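Local coordinates for trwC protein (PDB 1OMH) that recognises and processes the origin-of-transfer DNA in bacterial conjugation through this N-terminal relaxase domain, probably by nicking one strand at a metal-assisted site, at residues Ser153-Pro158 / Phe232-Glu237; Ser89-Val94 / Gly217-Ala222; Glu138-Leu143 / Thr170-Gly175; Arg56-Gly61 / Val165-Thr170. All blocks are in the same frame, centred on the assembly; numbering follows the deposited sequence.

Contact 1. Residues Ser153-Pro158 / Phe232-Glu237. With SO4 (sulfate ion), chain E; SO4 (sulfate ion), chain C; nucleotides of chain A.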
# COMPACT_ATOMS: atom_id res chain seq x y z
N SER B 153 -4.66 -11.20 -4.80
CA SER B 153 -3.22 -11.36 -4.81
C SER B 153 -2.83 -11.84 -6.21
O SER B 153 -3.70 -12.12 -7.04
CB SER B 153 -2.79 -12.41 -3.77
OG SER B 153 -3.01 -13.73 -4.26
N ARG B 154 -1.53 -11.93 -6.46
CA ARG B 154 -1.05 -12.38 -7.76
C ARG B 154 -1.43 -13.83 -8.02
O ARG B 154 -1.32 -14.31 -9.15
CB ARG B 154 0.48 -12.23 -7.85
CG ARG B 154 0.98 -10.79 -7.82
CD ARG B 154 0.32 -9.95 -8.91
NE ARG B 154 0.89 -8.61 -8.99
CZ ARG B 154 2.03 -8.30 -9.61
NH1 ARG B 154 2.45 -7.04 -9.62
NH2 ARG B 154 2.73 -9.24 -10.23
N GLU B 155 -1.88 -14.54 -6.98
CA GLU B 155 -2.29 -15.93 -7.13
C GLU B 155 -3.82 -16.02 -7.03
O GLU B 155 -4.39 -17.11 -6.93
CB GLU B 155 -1.62 -16.81 -6.08
CG GLU B 155 -0.19 -17.22 -6.44
CD GLU B 155 -0.13 -18.02 -7.74
OE1 GLU B 155 -1.03 -18.85 -7.96
OE2 GLU B 155 0.82 -17.84 -8.53
N ARG B 156 -4.45 -14.85 -7.08
CA ARG B 156 -5.90 -14.72 -7.02
C ARG B 156 -6.58 -15.08 -5.71
O ARG B 156 -7.76 -15.44 -5.69
CB ARG B 156 -6.55 -15.49 -8.18
CG ARG B 156 -6.19 -14.93 -9.56
CD ARG B 156 -6.40 -13.41 -9.62
NE ARG B 156 -6.11 -12.84 -10.94
CZ ARG B 156 -6.08 -11.53 -11.19
NH1 ARG B 156 -6.32 -10.66 -10.22
NH2 ARG B 156 -5.82 -11.09 -12.42
N ASP B 157 -5.83 -14.99 -4.61
CA ASP B 157 -6.40 -15.25 -3.29
C ASP B 157 -7.00 -13.93 -2.81
O ASP B 157 -6.62 -12.86 -3.30
CB ASP B 157 -5.32 -15.64 -2.27
CG ASP B 157 -4.94 -17.10 -2.34
OD1 ASP B 157 -5.86 -17.94 -2.36
OD2 ASP B 157 -3.73 -17.40 -2.35
N PRO B 158 -7.95 -13.99 -1.87
CA PRO B 158 -8.53 -12.74 -1.37
C PRO B 158 -7.35 -12.00 -0.75
O PRO B 158 -6.59 -12.61 0.01
CB PRO B 158 -9.54 -13.21 -0.31
CG PRO B 158 -9.93 -14.57 -0.80
CD PRO B 158 -8.62 -15.16 -1.26
N PHE B 232 -5.27 -19.91 2.03
CA PHE B 232 -5.58 -18.77 1.16
C PHE B 232 -4.35 -17.87 1.02
O PHE B 232 -4.48 -16.68 0.70
CB PHE B 232 -6.74 -17.93 1.74
CG PHE B 232 -8.11 -18.48 1.44
CD1 PHE B 232 -8.86 -19.11 2.43
CD2 PHE B 232 -8.67 -18.33 0.17
CE1 PHE B 232 -10.16 -19.57 2.16
CE2 PHE B 232 -9.96 -18.79 -0.10
CZ PHE B 232 -10.70 -19.41 0.90
N SER B 233 -3.17 -18.43 1.25
CA SER B 233 -1.92 -17.66 1.14
C SER B 233 -0.94 -18.37 0.21
O SER B 233 0.15 -18.77 0.62
CB SER B 233 -1.27 -17.48 2.52
OG SER B 233 -2.12 -16.75 3.39
N LYS B 234 -1.34 -18.52 -1.05
CA LYS B 234 -0.52 -19.18 -2.05
C LYS B 234 0.83 -18.51 -2.28
O LYS B 234 1.83 -19.20 -2.44
CB LYS B 234 -1.29 -19.27 -3.38
CG LYS B 234 -2.50 -20.21 -3.33
CD LYS B 234 -3.28 -20.18 -4.64
CE LYS B 234 -4.48 -21.12 -4.60
NZ LYS B 234 -5.25 -21.09 -5.89
N ARG B 235 0.86 -17.18 -2.30
CA ARG B 235 2.13 -16.48 -2.50
C ARG B 235 3.10 -16.79 -1.36
O ARG B 235 4.29 -16.99 -1.59
CB ARG B 235 1.89 -14.97 -2.63
CG ARG B 235 1.25 -14.58 -3.96
CD ARG B 235 2.23 -14.75 -5.13
NE ARG B 235 3.35 -13.82 -4.99
CZ ARG B 235 4.63 -14.19 -5.01
NH1 ARG B 235 4.96 -15.46 -5.17
NH2 ARG B 235 5.58 -13.27 -4.86
N THR B 236 2.59 -16.85 -0.13
CA THR B 236 3.45 -17.16 1.01
C THR B 236 4.04 -18.56 0.84
O THR B 236 5.20 -18.80 1.15
CB THR B 236 2.66 -17.14 2.34
OG1 THR B 236 2.17 -15.81 2.57
CG2 THR B 236 3.55 -17.56 3.50
N GLU B 237 3.22 -19.47 0.32
CA GLU B 237 3.65 -20.85 0.10
C GLU B 237 4.75 -20.91 -0.96
O GLU B 237 5.71 -21.66 -0.81
CB GLU B 237 2.46 -21.71 -0.35
CG GLU B 237 2.70 -23.21 -0.27
CD GLU B 237 1.58 -24.02 -0.90
OE1 GLU B 237 0.40 -23.61 -0.78
OE2 GLU B 237 1.87 -25.08 -1.51
S SO4 E . 5.64 -7.30 -11.76
O1 SO4 E . 4.91 -8.50 -12.20
O2 SO4 E . 6.84 -7.69 -10.98
O3 SO4 E . 4.76 -6.48 -10.90
O4 SO4 E . 6.05 -6.51 -12.94
S SO4 C . -0.87 -6.02 -7.12
O1 SO4 C . -1.95 -5.44 -7.94
O2 SO4 C . -1.20 -7.41 -6.76
O3 SO4 C . -0.70 -5.22 -5.90
O4 SO4 C . 0.39 -6.00 -7.90
P DC A 24 -0.36 -13.95 0.51
OP1 DC A 24 -1.54 -13.82 -0.38
OP2 DC A 24 0.32 -15.27 0.64
O5' DC A 24 0.73 -12.85 0.13
C5' DC A 24 0.39 -11.58 -0.43
C4' DC A 24 1.64 -10.74 -0.54
O4' DC A 24 2.33 -10.83 0.72
C3' DC A 24 2.63 -11.22 -1.61
O3' DC A 24 2.65 -10.13 -2.56
C2' DC A 24 3.99 -10.99 -0.98
C1' DC A 24 3.73 -10.85 0.51
N1 DC A 24 4.36 -11.77 1.46
C2 DC A 24 5.71 -11.58 1.76
O2 DC A 24 6.34 -10.72 1.13
N3 DC A 24 6.29 -12.33 2.72
C4 DC A 24 5.58 -13.26 3.36
N4 DC A 24 6.18 -13.95 4.33
C5 DC A 24 4.21 -13.50 3.05
C6 DC A 24 3.65 -12.75 2.09
P DT A 25 3.45 -10.24 -3.96
OP1 DT A 25 2.64 -11.10 -4.85
OP2 DT A 25 4.88 -10.57 -3.74
O5' DT A 25 3.40 -8.74 -4.50
C5' DT A 25 2.17 -8.02 -4.53
C4' DT A 25 2.43 -6.53 -4.50
O4' DT A 25 2.99 -6.16 -3.22
C3' DT A 25 3.47 -6.08 -5.52
O3' DT A 25 2.80 -5.70 -6.72
C2' DT A 25 4.11 -4.87 -4.88
C1' DT A 25 3.91 -5.08 -3.38
N1 DT A 25 5.13 -5.39 -2.61
C2 DT A 25 5.95 -4.34 -2.25
O2 DT A 25 5.73 -3.17 -2.56
N3 DT A 25 7.04 -4.69 -1.50
C4 DT A 25 7.40 -5.97 -1.09
O4 DT A 25 8.41 -6.13 -0.41
C5 DT A 25 6.50 -7.02 -1.52
C7 DT A 25 6.81 -8.43 -1.13
C6 DT A 25 5.44 -6.68 -2.25
O HOH W 1 -1.73 -15.36 -2.33
O HOH W 2 -6.87 -18.64 -6.05
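The connection Ser-153 to Pro-158, which opens with a type I beta turn over Ser-153 to Arg-156, lies against the start of the helix at 234-237, with the CA atoms of Asp-157 and Phe-232 5.7 Å apart. Asp-157 makes the direct bond: its OD2 takes the backbone N-H of Lys-234 at 2.9 Å, the hydrogen bond meeting the oxygen almost head-on along C-O (N-H...O 163°). A carboxylate suits the start of a helix, whose first amide N-H groups have no preceding-turn carbonyl to bond, and its negative charge is probably favoured by the helix dipole. Ser-153 shapes the turn itself. Its OG, set between N and the carbonyl carbon (chi1 79°), accepts from the backbone N of Glu-155, an ST turn, and from that of Asp-157. A water joins Ser-153 OG, Asp-157 OD2, Arg-235 N and OP1 of DC24 of chain A. The aliphatic part of Glu-155 lies across two basic chains, its CB 3.7 Å from Lys-234 CB. Pro-158 CD rests 3.5 Å from Phe-232 CD2. Both arginines meet anions with their guanidinium edges. Arg-235 NE reaches OP1 of DT25 of chain A at 2.8 Å, and its NH2 also bonds Lys-262 O. Arg-154 NH1 reaches O3 of one sulfate at 2.7 Å and its NE holds a second, which His-161 and His-163 also bind; both sulfates probably come from the crystallisation liquor. Thr-236 adds its N and OG1 to OP2 of DC24 of chain A. The arrangement is that of a DNA-backbone site beside the histidine metal site of a relaxase, here metal-free.

Contact 2. Residues Ser89-Val94 / Gly217-Ala222. With nucleotides of chain A.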
# COMPACT_ATOMS: atom_id res chain seq x y z
N SER B 89 -1.60 -3.59 3.39
CA SER B 89 -2.25 -4.88 3.21
C SER B 89 -2.81 -5.39 4.54
O SER B 89 -2.14 -5.37 5.56
CB SER B 89 -1.24 -5.89 2.67
OG SER B 89 -0.71 -5.42 1.44
N ALA B 90 -4.06 -5.83 4.50
CA ALA B 90 -4.72 -6.34 5.69
C ALA B 90 -4.32 -7.78 5.98
O ALA B 90 -3.82 -8.49 5.10
CB ALA B 90 -6.22 -6.26 5.51
N PRO B 91 -4.50 -8.22 7.24
CA PRO B 91 -4.17 -9.59 7.63
C PRO B 91 -5.05 -10.48 6.75
O PRO B 91 -6.11 -10.04 6.32
CB PRO B 91 -4.59 -9.64 9.09
CG PRO B 91 -4.30 -8.23 9.56
CD PRO B 91 -4.83 -7.40 8.42
N LYS B 92 -4.62 -11.70 6.48
CA LYS B 92 -5.39 -12.59 5.61
C LYS B 92 -6.81 -12.87 6.12
O LYS B 92 -7.76 -12.85 5.34
CB LYS B 92 -4.65 -13.93 5.41
CG LYS B 92 -5.34 -14.89 4.44
CD LYS B 92 -5.40 -14.32 3.01
CE LYS B 92 -3.99 -14.11 2.43
NZ LYS B 92 -4.03 -13.70 1.00
N SER B 93 -6.96 -13.13 7.41
CA SER B 93 -8.29 -13.40 7.98
C SER B 93 -9.23 -12.24 7.70
O SER B 93 -10.42 -12.43 7.46
CB SER B 93 -8.21 -13.62 9.49
OG SER B 93 -7.75 -12.45 10.15
N VAL B 94 -8.69 -11.02 7.74
CA VAL B 94 -9.49 -9.84 7.49
C VAL B 94 -9.93 -9.81 6.03
O VAL B 94 -11.10 -9.53 5.73
CB VAL B 94 -8.69 -8.56 7.86
CG1 VAL B 94 -9.49 -7.31 7.49
CG2 VAL B 94 -8.40 -8.57 9.36
N GLY B 217 3.18 -7.77 16.63
CA GLY B 217 2.35 -6.58 16.53
C GLY B 217 1.18 -6.88 15.61
O GLY B 217 0.19 -6.15 15.59
N ASN B 218 1.29 -7.98 14.87
CA ASN B 218 0.26 -8.40 13.93
C ASN B 218 -0.91 -9.14 14.58
O ASN B 218 -0.79 -9.66 15.69
CB ASN B 218 0.87 -9.29 12.84
CG ASN B 218 1.83 -8.52 11.95
OD1 ASN B 218 2.94 -8.98 11.67
ND2 ASN B 218 1.40 -7.36 11.50
N PHE B 219 -2.03 -9.19 13.87
CA PHE B 219 -3.21 -9.88 14.36
C PHE B 219 -4.05 -10.44 13.22
O PHE B 219 -3.89 -10.08 12.06
CB PHE B 219 -4.10 -8.94 15.18
CG PHE B 219 -4.78 -7.89 14.35
CD1 PHE B 219 -4.19 -6.65 14.16
CD2 PHE B 219 -6.02 -8.14 13.76
CE1 PHE B 219 -4.80 -5.67 13.38
CE2 PHE B 219 -6.65 -7.17 12.98
CZ PHE B 219 -6.04 -5.93 12.79
N ASP B 220 -4.96 -11.34 13.58
CA ASP B 220 -5.89 -11.96 12.65
C ASP B 220 -7.18 -12.13 13.43
O ASP B 220 -7.17 -12.05 14.66
CB ASP B 220 -5.38 -13.33 12.18
CG ASP B 220 -4.60 -13.25 10.88
OD1 ASP B 220 -5.20 -12.90 9.85
OD2 ASP B 220 -3.39 -13.54 10.91
N LEU B 221 -8.29 -12.34 12.74
CA LEU B 221 -9.56 -12.54 13.41
C LEU B 221 -9.46 -13.87 14.16
O LEU B 221 -9.08 -14.89 13.58
CB LEU B 221 -10.69 -12.58 12.38
CG LEU B 221 -10.77 -11.32 11.51
CD1 LEU B 221 -11.94 -11.44 10.54
CD2 LEU B 221 -10.95 -10.10 12.40
N ALA B 222 -9.80 -13.85 15.44
CA ALA B 222 -9.71 -15.03 16.30
C ALA B 222 -10.45 -16.30 15.85
O ALA B 222 -10.05 -17.40 16.22
CB ALA B 222 -10.15 -14.67 17.72
P DT A 23 1.19 -14.08 7.51
OP1 DT A 23 -0.09 -14.14 8.26
OP2 DT A 23 2.16 -15.20 7.63
O5' DT A 23 0.88 -13.79 5.97
C5' DT A 23 -0.02 -14.62 5.19
C4' DT A 23 -0.85 -13.75 4.26
O4' DT A 23 -1.39 -12.69 5.04
C3' DT A 23 -0.16 -13.11 3.04
O3' DT A 23 -0.97 -13.55 1.94
C2' DT A 23 -0.77 -11.72 2.97
C1' DT A 23 -1.42 -11.49 4.32
N1 DT A 23 -1.00 -10.39 5.21
C2 DT A 23 -0.95 -9.11 4.73
O2 DT A 23 -1.08 -8.84 3.55
N3 DT A 23 -0.74 -8.15 5.69
C4 DT A 23 -0.56 -8.35 7.05
O4 DT A 23 -0.43 -7.38 7.79
C5 DT A 23 -0.56 -9.73 7.47
C7 DT A 23 -0.34 -10.06 8.91
C6 DT A 23 -0.76 -10.67 6.54
P DG A 22 7.45 -11.90 8.86
OP1 DG A 22 7.29 -12.98 9.86
OP2 DG A 22 8.27 -12.15 7.65
O5' DG A 22 6.00 -11.44 8.38
C5' DG A 22 4.87 -11.47 9.25
C4' DG A 22 3.62 -11.19 8.45
O4' DG A 22 3.90 -10.06 7.61
C3' DG A 22 3.15 -12.31 7.51
O3' DG A 22 1.92 -12.76 8.07
C2' DG A 22 2.62 -11.55 6.31
C1' DG A 22 3.28 -10.20 6.36
N9 DG A 22 4.24 -9.81 5.33
C8 DG A 22 5.61 -9.89 5.36
N7 DG A 22 6.18 -9.31 4.34
C5 DG A 22 5.11 -8.86 3.57
C6 DG A 22 5.09 -8.15 2.34
O6 DG A 22 6.04 -7.75 1.67
N1 DG A 22 3.78 -7.91 1.91
C2 DG A 22 2.65 -8.29 2.59
N2 DG A 22 1.48 -7.97 2.02
N3 DG A 22 2.66 -8.95 3.72
C4 DG A 22 3.91 -9.20 4.15
P DT A 21 10.68 -7.18 6.35
OP1 DT A 21 11.09 -8.54 5.91
OP2 DT A 21 9.98 -6.29 5.41
O5' DT A 21 9.83 -7.32 7.70
C5' DT A 21 10.27 -8.17 8.76
C4' DT A 21 9.13 -8.48 9.70
O4' DT A 21 8.51 -7.24 10.13
C3' DT A 21 8.00 -9.31 9.08
O3' DT A 21 8.08 -10.64 9.63
C2' DT A 21 6.76 -8.80 9.81
C1' DT A 21 7.13 -7.43 10.35
N1 DT A 21 6.36 -6.25 9.86
C2 DT A 21 4.98 -6.27 10.04
O2 DT A 21 4.38 -7.20 10.54
N3 DT A 21 4.33 -5.14 9.60
C4 DT A 21 4.89 -4.02 9.02
O4 DT A 21 4.17 -3.08 8.68
C5 DT A 21 6.34 -4.07 8.85
C7 DT A 21 7.03 -2.91 8.22
C6 DT A 21 6.99 -5.17 9.27
O HOH W 3 -2.66 -12.96 8.09
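Asp-220 OD1 is gripped twice by Ser-93: the backbone N donates to it at 3.0 Å, and the hydroxyl OG donates to the anti lone pair of OD1 at 2.6 Å. The same OG accepts the backbone N-H of Leu-221 at 2.6 Å in a nearly straight bond (165°). Serine fits because one small hydroxyl can give and take at once, and chi1 of 64°, with OG between N and the carbonyl carbon, turns it to the strand. Ser-93 lies in the first turn of helix 92-99, where amide N-H groups seek acceptors, so an aspartate from strand 219-221 is well matched and its negative charge is probably favoured there. Strand 219-221 pairs with strand 211-213 in a small two-stranded antiparallel sheet, and the contact fastens that hairpin to the helix that follows strand 81-89 of the five-stranded sheet. Pro-91, at the N-cap position, sets CG over one face of the Phe-219 ring, 4.2 Å above its plane and offset toward the rim. Val-94 CG2 lies 4.2 Å from Leu-221 CG and also reaches Phe-219, while Leu-200 and Leu-204 of helix 189-206 close on this apolar patch. On the DNA side, a water accepts from Lys-92 N, 2.8 Å away, and lies close to Asp-220 OD2 and to a phosphate oxygen of DT23 of chain A. Lys-92 CE packs on the O3' of that nucleotide, and the lysine NZ bonds Gln-159 and a further DNA phosphate.

Contact 3. Residues Glu138-Leu143 / Thr170-Gly175. With nucleotides of chain A.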
# COMPACT_ATOMS: atom_id res chain seq x y z
N GLU B 138 11.91 22.23 5.28
CA GLU B 138 10.61 22.71 5.71
C GLU B 138 9.57 21.61 5.75
O GLU B 138 9.48 20.80 4.82
CB GLU B 138 10.13 23.82 4.77
CG GLU B 138 8.80 24.47 5.16
CD GLU B 138 8.21 25.30 4.04
OE1 GLU B 138 8.98 25.99 3.33
OE2 GLU B 138 6.97 25.28 3.87
N THR B 139 8.81 21.56 6.84
CA THR B 139 7.74 20.58 6.97
C THR B 139 6.53 21.28 6.35
O THR B 139 5.96 22.20 6.94
CB THR B 139 7.46 20.24 8.45
OG1 THR B 139 8.63 19.66 9.03
CG2 THR B 139 6.31 19.25 8.56
N THR B 140 6.17 20.85 5.15
CA THR B 140 5.06 21.42 4.40
C THR B 140 3.70 20.91 4.86
O THR B 140 2.71 21.64 4.80
CB THR B 140 5.21 21.11 2.91
OG1 THR B 140 5.26 19.69 2.74
CG2 THR B 140 6.51 21.70 2.38
N GLY B 141 3.66 19.66 5.30
CA GLY B 141 2.42 19.09 5.78
C GLY B 141 1.33 18.91 4.75
O GLY B 141 0.15 18.89 5.09
N ASN B 142 1.69 18.79 3.48
CA ASN B 142 0.68 18.59 2.45
C ASN B 142 1.16 17.62 1.38
O ASN B 142 2.32 17.65 0.97
CB ASN B 142 0.25 19.94 1.82
CG ASN B 142 1.37 20.62 1.03
OD1 ASN B 142 1.57 20.34 -0.15
ND2 ASN B 142 2.09 21.51 1.69
N LEU B 143 0.27 16.73 0.96
CA LEU B 143 0.61 15.74 -0.05
C LEU B 143 -0.51 15.60 -1.07
O LEU B 143 -1.65 16.00 -0.83
CB LEU B 143 0.85 14.37 0.61
CG LEU B 143 2.07 14.17 1.50
CD1 LEU B 143 2.01 12.79 2.15
CD2 LEU B 143 3.33 14.32 0.66
N THR B 170 5.01 18.70 -3.46
CA THR B 170 4.48 19.32 -2.26
C THR B 170 4.66 20.83 -2.41
O THR B 170 5.62 21.30 -3.01
CB THR B 170 5.21 18.79 -1.00
OG1 THR B 170 4.61 19.34 0.17
CG2 THR B 170 6.70 19.14 -1.04
N LYS B 171 3.70 21.60 -1.88
CA LYS B 171 3.75 23.06 -1.98
C LYS B 171 4.34 23.69 -0.72
O LYS B 171 3.85 23.45 0.38
CB LYS B 171 2.35 23.64 -2.20
CG LYS B 171 2.34 25.16 -2.35
CD LYS B 171 1.13 25.79 -1.67
CE LYS B 171 -0.12 25.72 -2.52
NZ LYS B 171 -0.07 26.71 -3.64
N ARG B 172 5.37 24.50 -0.89
CA ARG B 172 6.02 25.16 0.24
C ARG B 172 5.25 26.36 0.77
O ARG B 172 4.30 26.83 0.15
CB ARG B 172 7.43 25.59 -0.15
CG ARG B 172 8.30 24.46 -0.64
CD ARG B 172 9.74 24.89 -0.76
NE ARG B 172 9.87 26.12 -1.54
CZ ARG B 172 10.99 26.50 -2.13
NH1 ARG B 172 11.03 27.64 -2.81
NH2 ARG B 172 12.07 25.73 -2.06
N SER B 173 5.69 26.84 1.93
CA SER B 173 5.08 27.98 2.60
C SER B 173 5.02 29.21 1.69
O SER B 173 4.10 30.01 1.79
CB SER B 173 5.87 28.31 3.86
OG SER B 173 5.01 28.66 4.93
N ASP B 174 6.01 29.34 0.81
CA ASP B 174 6.08 30.46 -0.11
C ASP B 174 5.23 30.21 -1.35
O ASP B 174 5.38 30.89 -2.37
CB ASP B 174 7.54 30.71 -0.51
CG ASP B 174 8.13 29.54 -1.27
OD1 ASP B 174 7.56 28.43 -1.18
OD2 ASP B 174 9.16 29.72 -1.96
N GLY B 175 4.35 29.21 -1.27
CA GLY B 175 3.47 28.89 -2.38
C GLY B 175 4.13 28.23 -3.59
O GLY B 175 3.49 28.07 -4.63
P DG A 13 14.93 26.31 -4.17
OP1 DG A 13 13.45 26.31 -4.17
OP2 DG A 13 15.67 25.99 -2.93
O5' DG A 13 15.39 25.30 -5.32
C5' DG A 13 14.55 25.04 -6.45
C4' DG A 13 14.93 23.72 -7.10
O4' DG A 13 16.32 23.78 -7.45
C3' DG A 13 14.77 22.48 -6.21
O3' DG A 13 13.65 21.76 -6.73
C2' DG A 13 15.92 21.58 -6.65
C1' DG A 13 16.92 22.51 -7.30
N9 DG A 13 18.23 22.68 -6.68
C8 DG A 13 18.63 23.59 -5.73
N7 DG A 13 19.92 23.57 -5.52
C5 DG A 13 20.39 22.57 -6.36
C6 DG A 13 21.71 22.10 -6.60
O6 DG A 13 22.78 22.49 -6.11
N1 DG A 13 21.71 21.06 -7.53
C2 DG A 13 20.58 20.55 -8.15
N2 DG A 13 20.76 19.55 -9.02
N3 DG A 13 19.37 20.99 -7.94
C4 DG A 13 19.34 21.99 -7.05
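Residues Glu-138 to Asn-142, at the end of the 126-139 hairpin, and Thr-170 to Ser-173 run 121° apart end to end, nearest at the CA atoms of Thr-140 and Arg-172, 5.7 Å apart. Asn-142 does most of the joining, because its amide can mimic a peptide: OD1 accepts Lys-171 N at 3.0 Å on an in-plane lone pair (C=O...N 125°), and ND2 donates to Lys-171 O at 2.9 Å, the acceptor lying near the plane of the Asn-142 amide. One residue is thus held by both its N-H and its C=O. Thr-140 and Thr-170 meet tip to tip through their hydroxyls, OG1 to OG1 2.7 Å. An extended Glu-138 (CG anti to N, chi1 -177°) carries OE2 across to Ser-173 N at 2.8 Å, offering its syn lone pair to the turn from Arg-172 to Gly-175. Within that turn Arg-172 clasps Asp-174 side-on, NH1 to OD2 2.9 Å, and its NH2 bonds Arg-128 O and reaches OP1 of DG13 of chain A at 2.6 Å. The chemistry implies a loop backbone held by side chains at its own N-H and C=O groups, its arginine probably steadied by Asp-174 and Arg-128 to meet the DNA backbone.

Contact 4. Residues Arg56-Gly61 / Val165-Thr170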
# COMPACT_ATOMS: atom_id res chain seq x y z
N ARG B 56 -1.81 10.52 -14.43
CA ARG B 56 -0.62 10.22 -15.23
C ARG B 56 0.29 11.44 -15.41
O ARG B 56 1.51 11.33 -15.33
CB ARG B 56 -1.00 9.68 -16.62
CG ARG B 56 -1.20 8.16 -16.68
CD ARG B 56 -1.61 7.71 -18.09
NE ARG B 56 -1.84 6.27 -18.18
CZ ARG B 56 -0.89 5.34 -18.21
NH1 ARG B 56 -1.21 4.06 -18.30
NH2 ARG B 56 0.39 5.70 -18.17
N GLU B 57 -0.30 12.61 -15.65
CA GLU B 57 0.52 13.79 -15.82
C GLU B 57 1.20 14.17 -14.51
O GLU B 57 2.40 14.48 -14.50
CB GLU B 57 -0.30 14.96 -16.36
CG GLU B 57 -1.53 15.31 -15.56
CD GLU B 57 -2.18 16.58 -16.05
OE1 GLU B 57 -1.96 17.65 -15.44
OE2 GLU B 57 -2.91 16.51 -17.07
N LEU B 58 0.45 14.14 -13.41
CA LEU B 58 1.02 14.46 -12.11
C LEU B 58 2.22 13.56 -11.87
O LEU B 58 3.25 14.01 -11.37
CB LEU B 58 -0.01 14.29 -11.01
CG LEU B 58 -1.08 15.37 -10.96
CD1 LEU B 58 -2.08 15.04 -9.87
CD2 LEU B 58 -0.44 16.73 -10.70
N LEU B 59 2.10 12.29 -12.24
CA LEU B 59 3.22 11.37 -12.08
C LEU B 59 4.39 11.91 -12.90
O LEU B 59 5.55 11.78 -12.51
CB LEU B 59 2.84 9.97 -12.58
CG LEU B 59 1.92 9.11 -11.71
CD1 LEU B 59 1.42 7.92 -12.52
CD2 LEU B 59 2.67 8.63 -10.48
N ALA B 60 4.07 12.52 -14.04
CA ALA B 60 5.08 13.08 -14.92
C ALA B 60 5.58 14.44 -14.43
O ALA B 60 6.49 15.02 -15.01
CB ALA B 60 4.52 13.21 -16.34
N GLY B 61 4.96 14.95 -13.36
CA GLY B 61 5.36 16.23 -12.80
C GLY B 61 4.68 17.44 -13.42
O GLY B 61 5.26 18.52 -13.47
N VAL B 165 -0.44 5.97 -3.74
CA VAL B 165 0.63 6.59 -4.51
C VAL B 165 0.79 8.07 -4.17
O VAL B 165 0.01 8.92 -4.61
CB VAL B 165 0.38 6.43 -6.03
CG1 VAL B 165 1.55 7.03 -6.80
CG2 VAL B 165 0.22 4.95 -6.37
N ILE B 166 1.82 8.36 -3.38
CA ILE B 166 2.11 9.73 -3.00
C ILE B 166 2.94 10.31 -4.14
O ILE B 166 4.08 9.89 -4.37
CB ILE B 166 2.95 9.80 -1.70
CG1 ILE B 166 2.15 9.26 -0.51
CG2 ILE B 166 3.32 11.25 -1.41
CD1 ILE B 166 1.90 7.78 -0.54
N LEU B 167 2.39 11.28 -4.84
CA LEU B 167 3.13 11.88 -5.95
C LEU B 167 4.31 12.68 -5.42
O LEU B 167 4.27 13.21 -4.30
CB LEU B 167 2.19 12.73 -6.79
CG LEU B 167 1.17 11.81 -7.47
CD1 LEU B 167 -0.24 12.18 -7.07
CD2 LEU B 167 1.35 11.85 -8.98
N ASN B 168 5.37 12.74 -6.22
CA ASN B 168 6.59 13.45 -5.85
C ASN B 168 6.41 14.96 -5.94
O ASN B 168 7.02 15.62 -6.78
CB ASN B 168 7.73 13.00 -6.77
CG ASN B 168 9.10 13.43 -6.29
OD1 ASN B 168 10.11 13.19 -6.96
ND2 ASN B 168 9.15 14.07 -5.13
N MSE B 169 5.58 15.51 -5.06
CA MSE B 169 5.32 16.94 -5.08
C MSE B 169 4.71 17.45 -3.79
O MSE B 169 3.97 16.74 -3.11
CB MSE B 169 4.36 17.28 -6.23
CG MSE B 169 2.99 16.66 -6.06
SE MSE B 169 1.86 16.99 -7.59
CE MSE B 169 2.97 16.22 -8.86
N THR B 170 5.01 18.70 -3.46
CA THR B 170 4.48 19.32 -2.26
C THR B 170 4.66 20.83 -2.41
O THR B 170 5.62 21.30 -3.01
CB THR B 170 5.21 18.79 -1.00
OG1 THR B 170 4.61 19.34 0.17
CG2 THR B 170 6.70 19.14 -1.04
O HOH W 4 4.90 12.97 -9.31
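Leu-167 points one methyl, CD2, into the angle between Leu-58 and Leu-59 of helix 56-60, and most of the contact is built around it. CD2 lies 3.5 Å from Leu-58 CB, a tight carbon pair, and 3.4 Å from Leu-59 N, while it meets Leu-59 CD2 at 3.8 Å with the two side chains crossing at about a right angle. Leu-59 CD2 also reaches Val-165 CG1, 4.2 Å away, again at a right angle; its side chain starts away from the strand, but the branch swings back (chi1 -75°). On the other side selenomethionine Met-169 crosses Leu-58, with SE 3.9 Å from Leu-58 CD2. A bend at chi3 (58°) brings its CE to Leu-58 O. Branched aliphatics suit an apolar interface; the selenium stands in for the sulfur of methionine. A water accepts from Asn-168 N, the centre of an inverse gamma turn, and lies 2.8 Å from Leu-58 O. Gly-61 ends the helix in a Schellman motif. The axes of the helix and strand 165-167 come within 9.3 Å at 55°: a helix laid on the central sheet, with helix 12-17 against Leu-59, strand 81-89 beside Ile-166 and strand 145-152 beside Val-165.

Overall arrangement
All four contacts belong to the relaxase domain and are tied to its five-stranded antiparallel sheet. Contacts 1 and 2 lie at one end, centres 15 Å apart, and touch where Lys-92 NZ probably hydrogen-bonds Pro-158 O. Contacts 3 and 4 lie on the opposite side of the chain's centre, also 15 Å apart, share Thr-170 and touch through Leu-143 and Ile-166. Contacts 1 and 3 are about 40 Å apart between centres. Strand 158-167 spans the two groups, running from Pro-158 of contact 1 to Leu-167 of contact 4. Along the chain, both contact 3 segments come between the two of contact 2, whereas the other pairs interleave. The DNA thus passes close to all four contacts.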